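Local coordinates for MutT related protein (Methanosarcina mazei, PDB 3GRN) that probably acts as a hydrolase of the Nudix (MutT) family, whose members typically cleave nucleoside diphosphates linked to another moiety, at residues Y7-Y12 / I86-D91; A13-E18 / G93-D98; L23-S28 / Y103-Y108; R32-K37 / F78-K83. All blocks are in the same frame, centred on the assembly; numbering follows the deposited sequence. Where two conformers were deposited one is given.

Interaction 1. Residues Y7-Y12 / I86-D91; sequences YIISVY and IAIVFD
I9 and I86 meet on the same face of a parallel strand pair, where the CD1 of I9 lies 3.9 Å from both CB and CD1 of I86. With CG1 of I9 set anti to its carbonyl carbon (chi1 -52°), the other branch, CG2, lies beside that carbon and touches CD1 of I88 at 3.8 Å in one of the two conformers of I88. The Y7 ring adds its CD1, 3.7 Å from CD1 of I86, and further along CG1 of V11 comes to the ring edge of F90 at CE2. Cut back to an alanine, I9 loses both outer branches, which is likely to leave a gap beside I86. On the other face the Y12 ring turns back along the sheet and presents its edge to A87, CE2 to CB 3.5 Å. Between the strands run five backbone hydrogen bonds, from I86 N to I8 O at one end to F90 N to Y12 O at the other. Strand 7-16 is flanked on its far side by strand 38-44, and strand 84-94 by strand 72-79. Helix 51-63 packs L51 and V55 on the I9, V11 and F90 face; F126 of helix 124-137 meets Y12 edge-to-face on the other.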
loop_
_atom_site.group_PDB
_atom_site.type_symbol
_atom_site.label_atom_id
_atom_site.label_comp_id
_atom_site.label_asym_id
_atom_site.label_seq_id
_atom_site.Cartn_x
_atom_site.Cartn_y
_atom_site.Cartn_z
ATOM N N TYR A 7 12.336 3.184 -15.125
ATOM C CA TYR A 7 11.084 2.478 -15.452
ATOM C C TYR A 7 10.689 1.601 -14.278
ATOM O O TYR A 7 11.565 1.057 -13.592
ATOM C CB TYR A 7 11.237 1.589 -16.688
ATOM C CG TYR A 7 11.280 2.310 -17.997
ATOM C CD1 TYR A 7 10.099 2.543 -18.715
ATOM C CD2 TYR A 7 12.492 2.738 -18.546
ATOM C CE1 TYR A 7 10.124 3.210 -19.942
ATOM C CE2 TYR A 7 12.538 3.405 -19.772
ATOM C CZ TYR A 7 11.347 3.650 -20.459
ATOM O OH TYR A 7 11.370 4.312 -21.664
ATOM N N ILE A 8 9.376 1.446 -14.055
ATOM C CA ILE A 8 8.861 0.463 -13.113
ATOM C C ILE A 8 7.758 -0.329 -13.793
ATOM O O ILE A 8 7.177 0.147 -14.786
ATOM C CB ILE A 8 8.333 1.076 -11.791
ATOM C CG1 ILE A 8 7.089 1.915 -12.051
ATOM C CG2 ILE A 8 9.469 1.884 -11.066
ATOM C CD1 ILE A 8 6.149 2.022 -10.898
ATOM N N ILE A 9 7.537 -1.556 -13.298
ATOM C CA ILE A 9 6.482 -2.428 -13.838
ATOM C C ILE A 9 5.290 -2.382 -12.874
ATOM O O ILE A 9 5.446 -2.531 -11.645
ATOM C CB ILE A 9 6.969 -3.920 -14.017
ATOM C CG1 ILE A 9 8.275 -4.001 -14.820
ATOM C CG2 ILE A 9 5.846 -4.813 -14.642
ATOM C CD1 ILE A 9 8.189 -3.420 -16.231
ATOM N N SER A 10 4.107 -2.177 -13.437
ATOM C CA SER A 10 2.872 -2.218 -12.674
ATOM C C SER A 10 1.924 -3.197 -13.324
ATOM O O SER A 10 2.130 -3.596 -14.475
ATOM C CB SER A 10 2.222 -0.838 -12.568
ATOM O OG SER A 10 3.011 0.028 -11.763
ATOM N N VAL A 11 0.924 -3.630 -12.564
ATOM C CA VAL A 11 -0.134 -4.500 -13.082
ATOM C C VAL A 11 -1.526 -3.971 -12.715
ATOM O O VAL A 11 -1.739 -3.452 -11.616
ATOM C CB VAL A 11 0.042 -5.957 -12.590
ATOM C CG1 VAL A 11 1.239 -6.616 -13.264
ATOM C CG2 VAL A 11 0.236 -6.000 -11.060
ATOM N N TYR A 12 -2.460 -4.080 -13.647
ATOM C CA TYR A 12 -3.870 -3.697 -13.412
ATOM C C TYR A 12 -4.825 -4.841 -13.741
ATOM O O TYR A 12 -4.483 -5.741 -14.528
ATOM C CB TYR A 12 -4.231 -2.435 -14.186
ATOM C CG TYR A 12 -3.416 -1.257 -13.702
ATOM C CD1 TYR A 12 -3.792 -0.570 -12.541
ATOM C CD2 TYR A 12 -2.247 -0.871 -14.344
ATOM C CE1 TYR A 12 -3.051 0.510 -12.047
ATOM C CE2 TYR A 12 -1.474 0.216 -13.835
ATOM C CZ TYR A 12 -1.891 0.882 -12.679
ATOM O OH TYR A 12 -1.178 1.951 -12.164
ATOM N N ILE A 86 5.424 0.968 -16.952
ATOM C CA ILE A 86 5.031 -0.005 -17.967
ATOM C C ILE A 86 4.054 -0.908 -17.231
ATOM O O ILE A 86 4.436 -1.586 -16.255
ATOM C CB ILE A 86 6.202 -0.897 -18.418
ATOM C CG1 ILE A 86 7.296 -0.087 -19.132
ATOM C CG2 ILE A 86 5.677 -2.010 -19.346
ATOM C CD1 ILE A 86 8.661 -0.792 -19.119
ATOM N N ALA A 87 2.806 -0.908 -17.675
ATOM C CA ALA A 87 1.773 -1.634 -16.933
ATOM C C ALA A 87 1.112 -2.708 -17.793
ATOM O O ALA A 87 0.786 -2.475 -18.963
ATOM C CB ALA A 87 0.749 -0.699 -16.398
ATOM N N ILE A 88 0.948 -3.883 -17.203
ATOM C CA ILE A 88 0.311 -4.997 -17.894
ATOM C C ILE A 88 -1.085 -5.173 -17.296
ATOM O O ILE A 88 -1.256 -5.194 -16.057
ATOM C CB ILE A 88 1.164 -6.304 -17.838
ATOM C CG1 ILE A 88 2.538 -6.094 -18.504
ATOM C CG2 ILE A 88 0.462 -7.437 -18.573
ATOM C CD1 ILE A 88 3.619 -5.578 -17.586
ATOM N N VAL A 89 -2.079 -5.275 -18.180
ATOM C CA VAL A 89 -3.478 -5.330 -17.759
ATOM C C VAL A 89 -3.954 -6.774 -17.917
ATOM O O VAL A 89 -3.779 -7.376 -18.981
ATOM C CB VAL A 89 -4.385 -4.375 -18.566
ATOM C CG1 VAL A 89 -5.783 -4.476 -18.036
ATOM C CG2 VAL A 89 -3.895 -2.911 -18.462
ATOM N N PHE A 90 -4.519 -7.318 -16.842
ATOM C CA PHE A 90 -5.024 -8.679 -16.812
ATOM C C PHE A 90 -6.537 -8.691 -16.781
ATOM O O PHE A 90 -7.169 -7.786 -16.205
ATOM C CB PHE A 90 -4.487 -9.397 -15.575
ATOM C CG PHE A 90 -3.044 -9.775 -15.693
ATOM C CD1 PHE A 90 -2.687 -11.027 -16.205
ATOM C CD2 PHE A 90 -2.042 -8.892 -15.284
ATOM C CE1 PHE A 90 -1.350 -11.383 -16.320
ATOM C CE2 PHE A 90 -0.701 -9.233 -15.413
ATOM C CZ PHE A 90 -0.344 -10.470 -15.931
ATOM N N ASP A 91 -7.116 -9.713 -17.405
ATOM C CA ASP A 91 -8.546 -9.871 -17.371
ATOM C C ASP A 91 -8.905 -10.694 -16.131
ATOM O O ASP A 91 -8.450 -11.826 -15.951
ATOM C CB ASP A 91 -9.054 -10.501 -18.674
ATOM C CG ASP A 91 -10.552 -10.310 -18.865
ATOM O OD1 ASP A 91 -11.318 -10.653 -17.943
ATOM O OD2 ASP A 91 -10.965 -9.825 -19.941
#

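Interaction 2. Residues A13-E18 / G93-D98; sequences ALIRNE and GYVVAD
R16, itself buried, covers one face of the exposed Y94 ring. In one of its two conformers the arginine chain runs extended from CG to NE across the tyrosine, and its CD sits over the ring in a CH-pi contact, 3.9 Å from the centroid and displaced toward the rim. NH1 of this conformer also makes a weak bond to G93 O, while NH2 has its stronger partner in D91, a salt bridge. The backbone pairs R16 N with G93 O at 3.0 Å, and V95 N with R16 O at 2.8 Å. Here the parallel pairing of strands 7-16 and 84-94, in the mixed sheet of the Nudix fold, runs toward its C-terminal end, with a single bridge, R16 to Y94, between these segments. On the packed flank I15 CG2 meets V95 CG2 at 3.6 Å, beside W110 of strand 105-111. The solvent side is looser: past N17, whose O lies at the edge of the Y94 ring, E18 CG (chi1 -47°) lies 3.9 Å from V96 CG2, and a bend at chi2 (98°) turns CD alongside that methyl.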
loop_
_atom_site.group_PDB
_atom_site.type_symbol
_atom_site.label_atom_id
_atom_site.label_comp_id
_atom_site.label_asym_id
_atom_site.label_seq_id
_atom_site.Cartn_x
_atom_site.Cartn_y
_atom_site.Cartn_z
ATOM N N ALA A 13 -6.019 -4.810 -13.116
ATOM C CA ALA A 13 -7.038 -5.850 -13.384
ATOM C C ALA A 13 -8.303 -5.257 -13.954
ATOM O O ALA A 13 -8.774 -4.225 -13.473
ATOM C CB ALA A 13 -7.371 -6.608 -12.122
ATOM N N LEU A 14 -8.843 -5.919 -14.980
ATOM C CA LEU A 14 -10.172 -5.615 -15.507
ATOM C C LEU A 14 -11.147 -6.571 -14.832
ATOM O O LEU A 14 -11.167 -7.771 -15.129
ATOM C CB LEU A 14 -10.248 -5.846 -17.019
ATOM C CG LEU A 14 -9.440 -4.926 -17.909
ATOM C CD1 LEU A 14 -9.613 -5.378 -19.376
ATOM C CD2 LEU A 14 -9.843 -3.471 -17.742
ATOM N N ILE A 15 -11.944 -6.024 -13.931
ATOM C CA ILE A 15 -12.868 -6.836 -13.145
ATOM C C ILE A 15 -14.263 -6.353 -13.460
ATOM O O ILE A 15 -14.544 -5.178 -13.259
ATOM C CB ILE A 15 -12.591 -6.674 -11.649
ATOM C CG1 ILE A 15 -11.185 -7.197 -11.326
ATOM C CG2 ILE A 15 -13.636 -7.395 -10.819
ATOM C CD1 ILE A 15 -10.772 -6.997 -9.911
ATOM N N ARG A 16 -15.128 -7.280 -13.892
ATOM C CA ARG A 16 -16.504 -6.937 -14.279
ATOM C C ARG A 16 -17.542 -7.510 -13.321
ATOM O O ARG A 16 -17.296 -8.514 -12.662
ATOM C CB ARG A 16 -16.823 -7.430 -15.696
ATOM C CG ARG A 16 -15.870 -6.944 -16.764
ATOM C CD ARG A 16 -16.075 -7.778 -18.009
ATOM N NE ARG A 16 -14.970 -7.659 -18.951
ATOM C CZ ARG A 16 -13.832 -8.343 -18.873
ATOM N NH1 ARG A 16 -13.620 -9.208 -17.883
ATOM N NH2 ARG A 16 -12.895 -8.149 -19.789
ATOM N N ASN A 17 -18.699 -6.852 -13.262
ATOM C CA ASN A 17 -19.827 -7.356 -12.489
ATOM C C ASN A 17 -20.750 -8.175 -13.384
ATOM O O ASN A 17 -20.452 -8.375 -14.566
ATOM C CB ASN A 17 -20.586 -6.217 -11.775
ATOM C CG ASN A 17 -21.205 -5.179 -12.733
ATOM O OD1 ASN A 17 -21.233 -5.342 -13.954
ATOM N ND2 ASN A 17 -21.707 -4.096 -12.152
ATOM N N GLU A 18 -21.884 -8.604 -12.828
ATOM C CA GLU A 18 -22.894 -9.376 -13.571
ATOM C C GLU A 18 -23.378 -8.688 -14.856
ATOM O O GLU A 18 -23.760 -9.361 -15.820
ATOM C CB GLU A 18 -24.095 -9.682 -12.672
ATOM C CG GLU A 18 -23.715 -10.204 -11.287
ATOM C CD GLU A 18 -23.734 -9.123 -10.200
ATOM O OE1 GLU A 18 -22.989 -8.122 -10.313
ATOM O OE2 GLU A 18 -24.489 -9.284 -9.216
ATOM N N GLY A 93 -12.101 -11.254 -15.216
ATOM C CA GLY A 93 -13.351 -11.988 -15.431
ATOM C C GLY A 93 -14.552 -11.262 -14.864
ATOM O O GLY A 93 -14.580 -10.032 -14.823
ATOM N N TYR A 94 -15.546 -12.038 -14.427
ATOM C CA TYR A 94 -16.812 -11.517 -13.909
ATOM C C TYR A 94 -16.979 -11.998 -12.481
ATOM O O TYR A 94 -16.843 -13.201 -12.217
ATOM C CB TYR A 94 -18.000 -12.015 -14.749
ATOM C CG TYR A 94 -18.056 -11.487 -16.163
ATOM C CD1 TYR A 94 -18.944 -10.480 -16.506
ATOM C CD2 TYR A 94 -17.232 -12.015 -17.166
ATOM C CE1 TYR A 94 -19.011 -9.990 -17.804
ATOM C CE2 TYR A 94 -17.283 -11.528 -18.467
ATOM C CZ TYR A 94 -18.182 -10.518 -18.776
ATOM O OH TYR A 94 -18.250 -10.020 -20.056
ATOM N N VAL A 95 -17.253 -11.063 -11.567
ATOM C CA VAL A 95 -17.396 -11.364 -10.141
ATOM C C VAL A 95 -18.682 -10.821 -9.520
ATOM O O VAL A 95 -19.294 -9.875 -10.016
ATOM C CB VAL A 95 -16.189 -10.865 -9.260
ATOM C CG1 VAL A 95 -14.847 -11.437 -9.739
ATOM C CG2 VAL A 95 -16.159 -9.335 -9.169
ATOM N N VAL A 96 -19.068 -11.439 -8.413
ATOM C CA VAL A 96 -20.136 -10.941 -7.577
ATOM C C VAL A 96 -19.431 -10.665 -6.257
ATOM O O VAL A 96 -19.084 -11.595 -5.523
ATOM C CB VAL A 96 -21.280 -11.998 -7.392
ATOM C CG1 VAL A 96 -22.399 -11.426 -6.541
ATOM C CG2 VAL A 96 -21.824 -12.472 -8.750
ATOM N N ALA A 97 -19.163 -9.389 -5.989
ATOM C CA ALA A 97 -18.428 -9.001 -4.792
ATOM C C ALA A 97 -18.896 -7.663 -4.257
ATOM O O ALA A 97 -19.278 -6.775 -5.019
ATOM C CB ALA A 97 -16.921 -8.961 -5.084
ATOM N N ASP A 98 -18.902 -7.533 -2.933
ATOM C CA ASP A 98 -19.060 -6.235 -2.305
ATOM C C ASP A 98 -17.666 -5.674 -2.080
ATOM O O ASP A 98 -16.929 -6.152 -1.208
ATOM C CB ASP A 98 -19.825 -6.336 -0.980
ATOM C CG ASP A 98 -21.331 -6.297 -1.184
ATOM O OD1 ASP A 98 -21.949 -5.264 -0.845
ATOM O OD2 ASP A 98 -21.886 -7.284 -1.711
#

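Interaction 3. Residues L23-S28 / Y103-Y108; sequences LLLRRS and YEHIEY
R26 and E107 make the one salt bridge between the two segments: R26 NE donates to OE2 at 2.7 Å, nearly straight (168°), using the anti lone pair of the carboxylate oxygen, with OE2 close to the guanidinium plane. The two planes are turned 57° apart, and the second bond, from NH1 to the same OE2, is weak. R26 NH2 has a second salt bridge, to E29, and a hydrogen bond to G36 O. Backbone bonds run alongside: R26 N to E107 O, I106 N to R26 O, and S28 N to E104 O at 2.9 Å. A water joins S28 OG to Y103 O, to which it donates, and Y103 OH bonds to N34 ND2 of the second subunit. Among the apolar contacts, CD1 of I106 lies above one face of the R26 guanidinium, 3.4 Å from CZ. L25 stands over the H105 ring with CD1 above its centre, 3.7 Å from the centroid in a CH-pi contact, and with L25 CB 3.4 Å from H105 CD2. The other methyl of L25, CD2, packs on CB of Y108 at 3.7 Å. Antiparallel pairing with a corner at I106 thus attaches strand 105-111 beside strand 22-27, at one edge of the mixed sheet of this Nudix domain.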
loop_
_atom_site.group_PDB
_atom_site.type_symbol
_atom_site.label_atom_id
_atom_site.label_comp_id
_atom_site.label_asym_id
_atom_site.label_seq_id
_atom_site.Cartn_x
_atom_site.Cartn_y
_atom_site.Cartn_z
ATOM N N LEU A 23 -14.847 -2.355 -12.841
ATOM C CA LEU A 23 -14.553 -1.774 -11.533
ATOM C C LEU A 23 -13.491 -0.690 -11.644
ATOM O O LEU A 23 -12.339 -0.969 -12.025
ATOM C CB LEU A 23 -14.086 -2.868 -10.555
ATOM C CG LEU A 23 -13.758 -2.392 -9.126
ATOM C CD1 LEU A 23 -14.890 -1.618 -8.450
ATOM C CD2 LEU A 23 -13.256 -3.551 -8.245
ATOM N N LEU A 24 -13.878 0.542 -11.300
ATOM C CA LEU A 24 -12.916 1.640 -11.164
ATOM C C LEU A 24 -12.854 2.111 -9.711
ATOM O O LEU A 24 -13.836 2.010 -8.976
ATOM C CB LEU A 24 -13.245 2.822 -12.077
ATOM C CG LEU A 24 -13.525 2.528 -13.541
ATOM C CD1 LEU A 24 -13.698 3.844 -14.285
ATOM C CD2 LEU A 24 -12.421 1.718 -14.153
ATOM N N LEU A 25 -11.700 2.628 -9.315
ATOM C CA LEU A 25 -11.478 3.082 -7.947
ATOM C C LEU A 25 -10.930 4.494 -7.999
ATOM O O LEU A 25 -10.094 4.792 -8.844
ATOM C CB LEU A 25 -10.414 2.202 -7.298
ATOM C CG LEU A 25 -10.590 0.688 -7.365
ATOM C CD1 LEU A 25 -9.363 0.024 -6.692
ATOM C CD2 LEU A 25 -11.851 0.302 -6.665
ATOM N N ARG A 26 -11.375 5.357 -7.088
ATOM C CA ARG A 26 -10.820 6.713 -7.028
ATOM C C ARG A 26 -9.759 6.815 -5.959
ATOM O O ARG A 26 -10.024 6.481 -4.819
ATOM C CB ARG A 26 -11.917 7.749 -6.800
ATOM C CG ARG A 26 -11.372 9.166 -6.903
ATOM C CD ARG A 26 -12.442 10.189 -7.142
ATOM N NE ARG A 26 -13.010 10.692 -5.904
ATOM C CZ ARG A 26 -12.483 11.658 -5.146
ATOM N NH1 ARG A 26 -13.111 12.026 -4.039
ATOM N NH2 ARG A 26 -11.331 12.251 -5.460
ATOM N N ARG A 27 -8.584 7.322 -6.318
ATOM C CA ARG A 27 -7.408 7.345 -5.464
ATOM C C ARG A 27 -7.548 8.377 -4.339
ATOM O O ARG A 27 -8.182 9.406 -4.536
ATOM C CB ARG A 27 -6.166 7.664 -6.286
ATOM C CG ARG A 27 -5.833 6.625 -7.351
ATOM C CD ARG A 27 -4.665 7.062 -8.260
ATOM N NE ARG A 27 -3.388 7.194 -7.550
ATOM C CZ ARG A 27 -2.574 6.183 -7.245
ATOM N NH1 ARG A 27 -2.891 4.938 -7.579
ATOM N NH2 ARG A 27 -1.443 6.410 -6.586
ATOM N N SER A 28 -6.948 8.083 -3.180
ATOM C CA SER A 28 -6.999 9.012 -2.046
ATOM C C SER A 28 -6.160 10.264 -2.314
ATOM O O SER A 28 -5.240 10.244 -3.158
ATOM C CB SER A 28 -6.536 8.349 -0.763
ATOM O OG SER A 28 -5.138 8.144 -0.772
ATOM N N TYR A 103 -6.997 2.391 2.577
ATOM C CA TYR A 103 -6.510 3.781 2.628
ATOM C C TYR A 103 -6.158 4.347 1.255
ATOM O O TYR A 103 -6.142 5.566 1.082
ATOM C CB TYR A 103 -5.266 3.880 3.535
ATOM C CG TYR A 103 -4.033 3.137 3.049
ATOM C CD1 TYR A 103 -2.978 3.822 2.405
ATOM C CD2 TYR A 103 -3.867 1.773 3.298
ATOM C CE1 TYR A 103 -1.820 3.150 1.988
ATOM C CE2 TYR A 103 -2.706 1.088 2.885
ATOM C CZ TYR A 103 -1.695 1.781 2.224
ATOM O OH TYR A 103 -0.555 1.107 1.814
ATOM N N GLU A 104 -5.880 3.465 0.291
ATOM C CA GLU A 104 -5.423 3.898 -1.041
ATOM C C GLU A 104 -6.522 4.548 -1.876
ATOM O O GLU A 104 -6.231 5.308 -2.807
ATOM C CB GLU A 104 -4.775 2.727 -1.800
ATOM C CG GLU A 104 -3.491 2.205 -1.143
ATOM C CD GLU A 104 -2.654 1.317 -2.060
ATOM O OE1 GLU A 104 -3.223 0.406 -2.712
ATOM O OE2 GLU A 104 -1.418 1.525 -2.116
ATOM N N HIS A 105 -7.785 4.241 -1.572
ATOM C CA HIS A 105 -8.891 4.695 -2.403
ATOM C C HIS A 105 -10.082 5.180 -1.597
ATOM O O HIS A 105 -10.344 4.657 -0.512
ATOM C CB HIS A 105 -9.355 3.611 -3.381
ATOM C CG HIS A 105 -8.299 3.162 -4.341
ATOM N ND1 HIS A 105 -7.535 2.034 -4.127
ATOM C CD2 HIS A 105 -7.879 3.686 -5.517
ATOM C CE1 HIS A 105 -6.690 1.880 -5.130
ATOM N NE2 HIS A 105 -6.882 2.864 -5.990
ATOM N N ILE A 106 -10.801 6.170 -2.123
ATOM C CA ILE A 106 -11.922 6.774 -1.374
ATOM C C ILE A 106 -13.315 6.350 -1.819
ATOM O O ILE A 106 -14.270 6.395 -1.040
ATOM C CB ILE A 106 -11.834 8.318 -1.310
ATOM C CG1 ILE A 106 -11.580 8.919 -2.700
ATOM C CG2 ILE A 106 -10.777 8.740 -0.284
ATOM C CD1 ILE A 106 -10.691 10.168 -2.636
ATOM N N GLU A 107 -13.428 5.929 -3.073
ATOM C CA GLU A 107 -14.671 5.392 -3.599
ATOM C C GLU A 107 -14.444 4.445 -4.766
ATOM O O GLU A 107 -13.347 4.362 -5.306
ATOM C CB GLU A 107 -15.671 6.484 -3.990
ATOM C CG GLU A 107 -15.126 7.571 -4.878
ATOM C CD GLU A 107 -15.971 8.840 -4.822
ATOM O OE1 GLU A 107 -17.169 8.757 -4.469
ATOM O OE2 GLU A 107 -15.428 9.919 -5.126
ATOM N N TYR A 108 -15.504 3.743 -5.131
ATOM C CA TYR A 108 -15.464 2.861 -6.287
ATOM C C TYR A 108 -16.734 3.016 -7.080
ATOM O O TYR A 108 -17.723 3.545 -6.584
ATOM C CB TYR A 108 -15.262 1.396 -5.879
ATOM C CG TYR A 108 -16.452 0.785 -5.175
ATOM C CD1 TYR A 108 -17.481 0.172 -5.902
ATOM C CD2 TYR A 108 -16.568 0.853 -3.785
ATOM C CE1 TYR A 108 -18.591 -0.383 -5.265
ATOM C CE2 TYR A 108 -17.667 0.300 -3.132
ATOM C CZ TYR A 108 -18.683 -0.309 -3.882
ATOM O OH TYR A 108 -19.787 -0.866 -3.265
HETATM O O HOH W 1 -3.766 7.397 1.557
#

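Interaction 4. Residues R32-K37 / F78-K83; sequences RTNAGK and FELTEK
R32 reaches E82 with a chain that is extended from CG to NE. CG leaves CB anti to the backbone N (chi1 171°) and comes within 3.9 Å of E82 OE2; CD follows at 3.4 Å from the same oxygen. NE then donates to OE2 at 2.8 Å and, weakly, to OE1. Beyond CZ, the NH2 group bonds to OE1 at 3.1 Å. The guanidinium therefore grips the carboxylate side-on, each oxygen offering its syn lone pair, with the planes only 6° apart. A second positive charge joins from the next residue: K83 NZ lies 3.5 Å from E82 OE2, making a three-residue salt-bridge network. Were E82 a leucine, R32 would probably lose its two-nitrogen grip and K83 this nearby carboxylate, leaving the arginine freer to swing. Next to this, T33 turns its CG2 methyl to CD1 of L80 at 4.0 Å and to K83 NZ at 3.4 Å, while N34 ND2 approaches the other L80 methyl, CD2. E120 of the second subunit lies near, in long, weak ion pairs with R32 and K83. The 32-37 loop links strand 22-27 to strand 38-44 and carries a type II turn from N34 to K37; the 78-83 segment ends strand 72-79 and turns into strand 84-94, with K83 packing on I8 of strand 7-16.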
loop_
_atom_site.group_PDB
_atom_site.type_symbol
_atom_site.label_atom_id
_atom_site.label_comp_id
_atom_site.label_asym_id
_atom_site.label_seq_id
_atom_site.Cartn_x
_atom_site.Cartn_y
_atom_site.Cartn_z
ATOM N N ARG A 32 1.003 9.996 -3.312
ATOM C CA ARG A 32 2.147 10.686 -3.910
ATOM C C ARG A 32 1.955 10.949 -5.416
ATOM O O ARG A 32 2.317 12.014 -5.914
ATOM C CB ARG A 32 3.421 9.867 -3.643
ATOM C CG ARG A 32 4.657 10.343 -4.371
ATOM C CD ARG A 32 5.836 9.429 -4.083
ATOM N NE ARG A 32 7.123 10.089 -4.315
ATOM C CZ ARG A 32 7.737 10.885 -3.438
ATOM N NH1 ARG A 32 7.186 11.141 -2.254
ATOM N NH2 ARG A 32 8.906 11.431 -3.749
ATOM N N THR A 33 1.374 9.973 -6.119
ATOM C CA THR A 33 1.131 10.044 -7.564
ATOM C C THR A 33 -0.377 10.041 -7.829
ATOM O O THR A 33 -1.124 9.324 -7.146
ATOM C CB THR A 33 1.776 8.828 -8.294
ATOM O OG1 THR A 33 1.109 7.617 -7.914
ATOM C CG2 THR A 33 3.261 8.690 -7.938
ATOM N N ASN A 34 -0.827 10.836 -8.802
ATOM C CA ASN A 34 -2.245 10.833 -9.253
ATOM C C ASN A 34 -3.286 10.908 -8.139
ATOM O O ASN A 34 -4.316 10.222 -8.192
ATOM C CB ASN A 34 -2.548 9.589 -10.112
ATOM C CG ASN A 34 -2.257 9.787 -11.581
ATOM O OD1 ASN A 34 -2.549 10.837 -12.164
ATOM N ND2 ASN A 34 -1.707 8.753 -12.203
ATOM N N ALA A 35 -3.022 11.745 -7.139
ATOM C CA ALA A 35 -3.906 11.885 -5.984
ATOM C C ALA A 35 -5.310 12.323 -6.423
ATOM O O ALA A 35 -5.454 13.206 -7.249
ATOM C CB ALA A 35 -3.306 12.878 -5.010
ATOM N N GLY A 36 -6.336 11.645 -5.928
ATOM C CA GLY A 36 -7.711 12.022 -6.264
ATOM C C GLY A 36 -8.316 11.547 -7.564
ATOM O O GLY A 36 -9.506 11.760 -7.778
ATOM N N LYS A 37 -7.521 10.911 -8.437
ATOM C CA LYS A 37 -8.014 10.510 -9.767
ATOM C C LYS A 37 -8.572 9.069 -9.803
ATOM O O LYS A 37 -8.194 8.243 -8.974
ATOM C CB LYS A 37 -6.913 10.683 -10.821
ATOM C CG LYS A 37 -6.449 12.135 -11.015
ATOM C CD LYS A 37 -5.768 12.343 -12.368
ATOM C CE LYS A 37 -5.483 13.829 -12.654
ATOM N NZ LYS A 37 -4.502 14.467 -11.704
ATOM N N PHE A 78 2.865 4.909 -19.278
ATOM C CA PHE A 78 2.697 6.348 -19.026
ATOM C C PHE A 78 3.843 6.882 -18.184
ATOM O O PHE A 78 4.444 6.148 -17.374
ATOM C CB PHE A 78 1.343 6.673 -18.366
ATOM C CG PHE A 78 1.064 5.919 -17.096
ATOM C CD1 PHE A 78 1.346 6.468 -15.857
ATOM C CD2 PHE A 78 0.455 4.638 -17.144
ATOM C CE1 PHE A 78 1.076 5.771 -14.677
ATOM C CE2 PHE A 78 0.182 3.941 -15.986
ATOM C CZ PHE A 78 0.492 4.508 -14.738
ATOM N N GLU A 79 4.115 8.168 -18.385
ATOM C CA GLU A 79 5.176 8.837 -17.657
ATOM C C GLU A 79 4.636 9.609 -16.446
ATOM O O GLU A 79 3.631 10.323 -16.528
ATOM C CB GLU A 79 5.944 9.760 -18.602
ATOM C CG GLU A 79 7.126 10.465 -17.964
ATOM C CD GLU A 79 7.970 11.259 -18.954
ATOM O OE1 GLU A 79 7.495 11.549 -20.076
ATOM O OE2 GLU A 79 9.119 11.587 -18.610
ATOM N N LEU A 80 5.311 9.466 -15.320
ATOM C CA LEU A 80 5.020 10.302 -14.158
ATOM C C LEU A 80 6.236 11.175 -13.910
ATOM O O LEU A 80 7.273 10.997 -14.552
ATOM C CB LEU A 80 4.735 9.442 -12.940
ATOM C CG LEU A 80 3.534 8.485 -13.035
ATOM C CD1 LEU A 80 3.468 7.586 -11.797
ATOM C CD2 LEU A 80 2.230 9.261 -13.196
ATOM N N THR A 81 6.125 12.107 -12.967
ATOM C CA THR A 81 7.241 12.990 -12.729
ATOM C C THR A 81 8.530 12.231 -12.323
ATOM O O THR A 81 9.622 12.584 -12.781
ATOM C CB THR A 81 6.881 14.169 -11.768
ATOM O OG1 THR A 81 8.023 15.018 -11.670
ATOM C CG2 THR A 81 6.508 13.657 -10.379
ATOM N N GLU A 82 8.420 11.180 -11.501
ATOM C CA GLU A 82 9.666 10.573 -11.037
ATOM C C GLU A 82 9.982 9.184 -11.587
ATOM O O GLU A 82 11.049 8.649 -11.297
ATOM C CB GLU A 82 9.771 10.621 -9.516
ATOM C CG GLU A 82 8.969 9.586 -8.807
ATOM C CD GLU A 82 8.532 10.050 -7.433
ATOM O OE1 GLU A 82 9.326 10.734 -6.739
ATOM O OE2 GLU A 82 7.387 9.721 -7.053
ATOM N N LYS A 83 9.078 8.639 -12.407
ATOM C CA LYS A 83 9.295 7.334 -13.041
ATOM C C LYS A 83 8.406 7.180 -14.281
ATOM O O LYS A 83 7.399 7.889 -14.411
ATOM C CB LYS A 83 8.999 6.206 -12.050
ATOM C CG LYS A 83 7.525 6.136 -11.611
ATOM C CD LYS A 83 7.396 5.458 -10.267
ATOM C CE LYS A 83 6.061 5.782 -9.636
ATOM N NZ LYS A 83 6.085 7.154 -9.056
#

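From the N terminus, strand 7-16 supplies the first halves of interactions 1 and 2, and both close long loops onto strand 84-94; they adjoin end to end on the same two strands. Strand 22-27 follows, hydrogen-bonded to I15 through L23, and interaction 3 closes its loop on strand 105-111. Interactions 1, 2 and 3 cross one another, their segments alternating along the chain. Interaction 4, between 32-37 and 78-83, falls within the loops of all three. It touches interaction 3 through R27, and it touches interaction 1 as well. Interaction 4 itself ties the loop before strand 38-44 to the turn after strand 72-79.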